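Local coordinates for probable amidase (Thermus thermophilus, PDB 2DC0), which is a probable amidase, with the helix-flanked mixed beta-sheet of the amidase family, present here as an assembly of two chains, at residues A[154-159]-A[179-184]; A[254-259]-A[399-404]. All blocks are in the same frame, centred on the assembly; numbering follows the deposited sequence.

Contact 1 of 2, residues A[154-159]-A[179-184]; sequences AVALGI and NGVVGF
Asn179 meets Ala156 through its carbonyl O and CB: the carbonyl O of Asn179 lies 3.8 Å from Ala156 CB, while the CB atoms of Asn179 and Ala156 are 4.3 Å apart. The amide of Asn179 turns to other partners. OD1 accepts from Ala137 N and ND2 gives bonds to Pro175 O and Ala144 O, which fixes the rotation of the group. Gly180 then ends helix 173-179 with positive phi in a Schellman motif; Gly158 closes the facing helix 149-157 in the same way. That helix starts in the glycine- and serine-rich run characteristic of the amidase signature family, and its last turn packs here against the link into strand 182-185. Val181 carries most of the touching. With chi1 at -65°, its CG1 lies anti to the carbonyl carbon and reaches to 3.5 Å from Ala156 CA and 3.6 Å from Ala156 CB. The same methyl meets Val155 CG1 at 4.0 Å, the two valine side chains crossing at a slant; Val155 also leans on Leu209. From Val182 onward the chain enters the sheet through backbone hydrogen bonds, Val182 with Thr210 and Gly183 with Ala397, and Phe184 lies against helix 419-430.

Contact 2 of 2, residues A[254-259]-A[399-404]; sequences RKAFTR and PFAKVE
Ala256 and Ala401 set their methyls against each other, CB of Ala256 to CB of Ala401 at 3.7 Å, where helix 251-263 comes nearest to strand 395-403. The short axes of the two run 141° apart, nearer antiparallel than parallel. Phe400 fills the rest of the tight part. Its ring presents an edge to the helix: CE1 of Phe400 lies 3.7 Å from Ala256 O, near the ring plane, and CZ of Phe400 comes to 4.0 Å from Phe257 CA. With chi1 at 93°, off a staggered value, one face of the ring is covered from its own strand by Ala401 CB, 3.8 Å above the centre. A classic beta bulge explains this pairing, since Phe400 and Ala401 both face Val408 and both point their side chains at the helix. Leu410, Leu260 and Leu433 also neighbour the ring. Phe257 N lies at the same edge, while Phe257 CB touches CZ from out of the plane, on the side away from Ala401 CB; its own ring goes to Leu410 and Leu245.

The loose side is polar and solvent-facing: Lys402, Lys255 and Thr258 are exposed. Lys402 leads its amine away from the helix, and on the helix's far side Thr258 OG1 bonds to Arg254 O at 2.9 Å, approaching 35° above the carbonyl plane while Thr258 N comes from the opposite face. Arg254 pairs with Glu371. No hydrogen bond joins the two segments, so they are held by apolar contact, perhaps helped by the weakly positive edge of Phe400 facing the Ala256 carbonyl.

In the fold
The two contacts come in series along the chain, contact 1 closing before contact 2 opens, and their centres are about 19 Å apart. One large mixed sheet joins them: strand 182-185 of contact 1 and strand 395-403 of contact 2 are antiparallel neighbours in it. They touch directly through Pro399, whose CG lies 3.4 Å from Gly180 O. Contact 1 sits deeper, about 10 Å from the centre of the chain, and contact 2 about 20 Å from it. Helix 149-157 thus packs on the link leading into strand 182-185, and helix 251-263 on strand 395-403 itself; the shared sheet places both helices, the first beginning in the glycine- and serine-rich run, in one continuous structure.

Contact 1 of 2, residues A[154-159]-A[179-184]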
loop_
_atom_site.group_PDB
_atom_site.type_symbol
_atom_site.label_atom_id
_atom_site.label_comp_id
_atom_site.label_asym_id
_atom_site.label_seq_id
_atom_site.Cartn_x
_atom_site.Cartn_y
_atom_site.Cartn_z
ATOM N N ALA A 154 -16.021 -11.693 26.055
ATOM C CA ALA A 154 -15.889 -13.106 26.406
ATOM C C ALA A 154 -14.481 -13.374 26.939
ATOM O O ALA A 154 -14.308 -13.993 27.993
ATOM C CB ALA A 154 -16.167 -13.978 25.179
ATOM N N VAL A 155 -13.477 -12.891 26.211
ATOM C CA VAL A 155 -12.080 -13.070 26.609
ATOM C C VAL A 155 -11.794 -12.380 27.945
ATOM O O VAL A 155 -11.098 -12.928 28.804
ATOM C CB VAL A 155 -11.117 -12.512 25.522
ATOM C CG1 VAL A 155 -9.670 -12.562 26.009
ATOM C CG2 VAL A 155 -11.264 -13.331 24.247
ATOM N N ALA A 156 -12.341 -11.184 28.125
ATOM C CA ALA A 156 -12.132 -10.442 29.363
ATOM C C ALA A 156 -12.738 -11.156 30.573
ATOM O O ALA A 156 -12.172 -11.127 31.663
ATOM C CB ALA A 156 -12.729 -9.050 29.241
ATOM N N LEU A 157 -13.879 -11.804 30.367
ATOM C CA LEU A 157 -14.586 -12.491 31.439
ATOM C C LEU A 157 -14.226 -13.968 31.613
ATOM O O LEU A 157 -14.741 -14.633 32.509
ATOM C CB LEU A 157 -16.103 -12.345 31.224
ATOM C CG LEU A 157 -16.627 -10.900 31.287
ATOM C CD1 LEU A 157 -18.120 -10.854 31.013
ATOM C CD2 LEU A 157 -16.321 -10.335 32.660
ATOM N N GLY A 158 -13.344 -14.483 30.764
ATOM C CA GLY A 158 -12.955 -15.876 30.881
ATOM C C GLY A 158 -13.910 -16.839 30.198
ATOM O O GLY A 158 -13.865 -18.042 30.449
ATOM N N ILE A 159 -14.791 -16.319 29.350
ATOM C CA ILE A 159 -15.728 -17.169 28.617
ATOM C C ILE A 159 -14.925 -17.638 27.408
ATOM O O ILE A 159 -15.056 -17.109 26.298
ATOM C CB ILE A 159 -16.970 -16.372 28.167
ATOM C CG1 ILE A 159 -17.638 -15.726 29.389
ATOM C CG2 ILE A 159 -17.955 -17.296 27.465
ATOM C CD1 ILE A 159 -18.653 -14.631 29.065
ATOM N N ASN A 179 -12.507 -3.105 26.757
ATOM C CA ASN A 179 -12.666 -4.172 27.739
ATOM C C ASN A 179 -11.394 -4.628 28.454
ATOM O O ASN A 179 -11.442 -5.524 29.297
ATOM C CB ASN A 179 -13.364 -5.359 27.060
ATOM C CG ASN A 179 -14.777 -5.011 26.594
ATOM O OD1 ASN A 179 -15.695 -4.882 27.406
ATOM N ND2 ASN A 179 -14.948 -4.834 25.290
ATOM N N GLY A 180 -10.262 -4.011 28.131
ATOM C CA GLY A 180 -9.023 -4.363 28.807
ATOM C C GLY A 180 -8.351 -5.673 28.416
ATOM O O GLY A 180 -7.738 -6.341 29.257
ATOM N N VAL A 181 -8.461 -6.063 27.153
ATOM C CA VAL A 181 -7.800 -7.281 26.713
ATOM C C VAL A 181 -6.831 -6.940 25.583
ATOM O O VAL A 181 -6.679 -5.773 25.208
ATOM C CB VAL A 181 -8.814 -8.364 26.257
ATOM C CG1 VAL A 181 -9.659 -8.816 27.448
ATOM C CG2 VAL A 181 -9.712 -7.833 25.151
ATOM N N VAL A 182 -6.159 -7.958 25.064
ATOM C CA VAL A 182 -5.195 -7.776 23.988
ATOM C C VAL A 182 -5.862 -8.061 22.653
ATOM O O VAL A 182 -6.601 -9.033 22.515
ATOM C CB VAL A 182 -3.987 -8.730 24.162
ATOM C CG1 VAL A 182 -3.072 -8.659 22.943
ATOM C CG2 VAL A 182 -3.210 -8.358 25.420
ATOM N N GLY A 183 -5.608 -7.209 21.668
ATOM C CA GLY A 183 -6.193 -7.420 20.360
ATOM C C GLY A 183 -5.122 -7.206 19.315
ATOM O O GLY A 183 -4.465 -6.169 19.313
ATOM N N PHE A 184 -4.916 -8.171 18.429
ATOM C CA PHE A 184 -3.894 -7.983 17.412
ATOM C C PHE A 184 -4.415 -8.023 15.982
ATOM O O PHE A 184 -5.072 -8.984 15.573
ATOM C CB PHE A 184 -2.774 -9.018 17.580
ATOM C CG PHE A 184 -1.633 -8.844 16.608
ATOM C CD1 PHE A 184 -0.957 -7.628 16.513
ATOM C CD2 PHE A 184 -1.235 -9.897 15.789
ATOM C CE1 PHE A 184 0.105 -7.460 15.609
ATOM C CE2 PHE A 184 -0.179 -9.746 14.884
ATOM C CZ PHE A 184 0.494 -8.528 14.791
#

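Contact 2 of 2, residues A[254-259]-A[399-404]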
loop_
_atom_site.group_PDB
_atom_site.type_symbol
_atom_site.label_atom_id
_atom_site.label_comp_id
_atom_site.label_asym_id
_atom_site.label_seq_id
_atom_site.Cartn_x
_atom_site.Cartn_y
_atom_site.Cartn_z
ATOM N N ARG A 254 -5.164 11.801 27.477
ATOM C CA ARG A 254 -4.004 12.598 27.100
ATOM C C ARG A 254 -2.999 12.546 28.246
ATOM O O ARG A 254 -1.800 12.390 28.030
ATOM C CB ARG A 254 -4.413 14.051 26.873
ATOM C CG ARG A 254 -3.255 14.965 26.542
ATOM C CD ARG A 254 -3.317 15.332 25.082
ATOM N NE ARG A 254 -2.188 14.824 24.335
ATOM C CZ ARG A 254 -2.114 14.852 23.011
ATOM N NH1 ARG A 254 -3.116 15.360 22.300
ATOM N NH2 ARG A 254 -1.036 14.383 22.401
ATOM N N LYS A 255 -3.499 12.692 29.469
ATOM C CA LYS A 255 -2.639 12.665 30.648
ATOM C C LYS A 255 -1.996 11.296 30.851
ATOM O O LYS A 255 -0.804 11.201 31.157
ATOM C CB LYS A 255 -3.441 13.074 31.890
ATOM C CG LYS A 255 -3.879 14.542 31.845
ATOM C CD LYS A 255 -4.988 14.864 32.844
ATOM C CE LYS A 255 -4.536 14.698 34.285
ATOM N NZ LYS A 255 -5.629 15.115 35.214
ATOM N N ALA A 256 -2.777 10.235 30.674
ATOM C CA ALA A 256 -2.235 8.889 30.836
ATOM C C ALA A 256 -1.160 8.621 29.786
ATOM O O ALA A 256 -0.105 8.074 30.093
ATOM C CB ALA A 256 -3.345 7.852 30.720
ATOM N N PHE A 257 -1.426 9.016 28.545
ATOM C CA PHE A 257 -0.470 8.793 27.472
ATOM C C PHE A 257 0.820 9.571 27.719
ATOM O O PHE A 257 1.926 9.046 27.515
ATOM C CB PHE A 257 -1.083 9.201 26.134
ATOM C CG PHE A 257 -0.215 8.890 24.946
ATOM C CD1 PHE A 257 0.215 7.591 24.696
ATOM C CD2 PHE A 257 0.142 9.893 24.054
ATOM C CE1 PHE A 257 0.984 7.298 23.575
ATOM C CE2 PHE A 257 0.911 9.610 22.932
ATOM C CZ PHE A 257 1.334 8.311 22.691
ATOM N N THR A 258 0.679 10.820 28.162
ATOM C CA THR A 258 1.830 11.668 28.453
ATOM C C THR A 258 2.689 11.047 29.553
ATOM O O THR A 258 3.917 11.086 29.488
ATOM C CB THR A 258 1.373 13.086 28.891
ATOM O OG1 THR A 258 0.708 13.733 27.797
ATOM C CG2 THR A 258 2.568 13.934 29.313
ATOM N N ARG A 259 2.037 10.475 30.560
ATOM C CA ARG A 259 2.741 9.826 31.668
ATOM C C ARG A 259 3.617 8.696 31.132
ATOM O O ARG A 259 4.778 8.542 31.530
ATOM C CB ARG A 259 1.736 9.256 32.673
ATOM C CG ARG A 259 2.346 8.331 33.724
ATOM C CD ARG A 259 1.262 7.668 34.568
ATOM N NE ARG A 259 1.814 6.698 35.507
ATOM C CZ ARG A 259 1.080 5.911 36.288
ATOM N NH1 ARG A 259 -0.245 5.977 36.247
ATOM N NH2 ARG A 259 1.671 5.056 37.114
ATOM N N PRO A 399 -3.725 -3.135 26.995
ATOM C CA PRO A 399 -4.056 -2.229 28.104
ATOM C C PRO A 399 -2.862 -1.456 28.620
ATOM O O PRO A 399 -1.783 -2.019 28.771
ATOM C CB PRO A 399 -4.619 -3.169 29.174
ATOM C CG PRO A 399 -5.116 -4.342 28.388
ATOM C CD PRO A 399 -4.037 -4.529 27.356
ATOM N N PHE A 400 -3.048 -0.171 28.901
ATOM C CA PHE A 400 -1.940 0.619 29.414
ATOM C C PHE A 400 -2.374 1.610 30.493
ATOM O O PHE A 400 -1.536 2.144 31.217
ATOM C CB PHE A 400 -1.227 1.346 28.260
ATOM C CG PHE A 400 -1.723 2.749 28.004
ATOM C CD1 PHE A 400 -1.064 3.848 28.550
ATOM C CD2 PHE A 400 -2.828 2.971 27.186
ATOM C CE1 PHE A 400 -1.495 5.148 28.281
ATOM C CE2 PHE A 400 -3.267 4.264 26.910
ATOM C CZ PHE A 400 -2.600 5.355 27.456
ATOM N N ALA A 401 -3.675 1.850 30.612
ATOM C CA ALA A 401 -4.159 2.790 31.619
ATOM C C ALA A 401 -5.615 2.555 32.023
ATOM O O ALA A 401 -6.305 1.700 31.459
ATOM C CB ALA A 401 -3.982 4.222 31.111
ATOM N N LYS A 402 -6.061 3.331 33.008
ATOM C CA LYS A 402 -7.423 3.260 33.538
ATOM C C LYS A 402 -7.971 4.676 33.708
ATOM O O LYS A 402 -7.285 5.552 34.228
ATOM C CB LYS A 402 -7.435 2.589 34.916
ATOM C CG LYS A 402 -6.940 1.158 34.964
ATOM C CD LYS A 402 -7.981 0.182 34.447
ATOM C CE LYS A 402 -7.558 -1.259 34.719
ATOM N NZ LYS A 402 -8.541 -2.257 34.200
ATOM N N VAL A 403 -9.207 4.893 33.268
ATOM C CA VAL A 403 -9.861 6.190 33.395
ATOM C C VAL A 403 -11.301 5.886 33.805
ATOM O O VAL A 403 -11.975 5.068 33.175
ATOM C CB VAL A 403 -9.829 6.980 32.054
ATOM C CG1 VAL A 403 -10.634 8.272 32.174
ATOM C CG2 VAL A 403 -8.389 7.310 31.687
ATOM N N GLU A 404 -11.761 6.530 34.874
ATOM C CA GLU A 404 -13.109 6.298 35.383
ATOM C C GLU A 404 -13.276 4.842 35.838
ATOM O O GLU A 404 -14.356 4.263 35.716
ATOM C CB GLU A 404 -14.154 6.654 34.318
ATOM C CG GLU A 404 -14.342 8.162 34.132
ATOM C CD GLU A 404 -15.207 8.518 32.933
ATOM O OE1 GLU A 404 -16.085 7.714 32.561
ATOM O OE2 GLU A 404 -15.020 9.618 32.370
#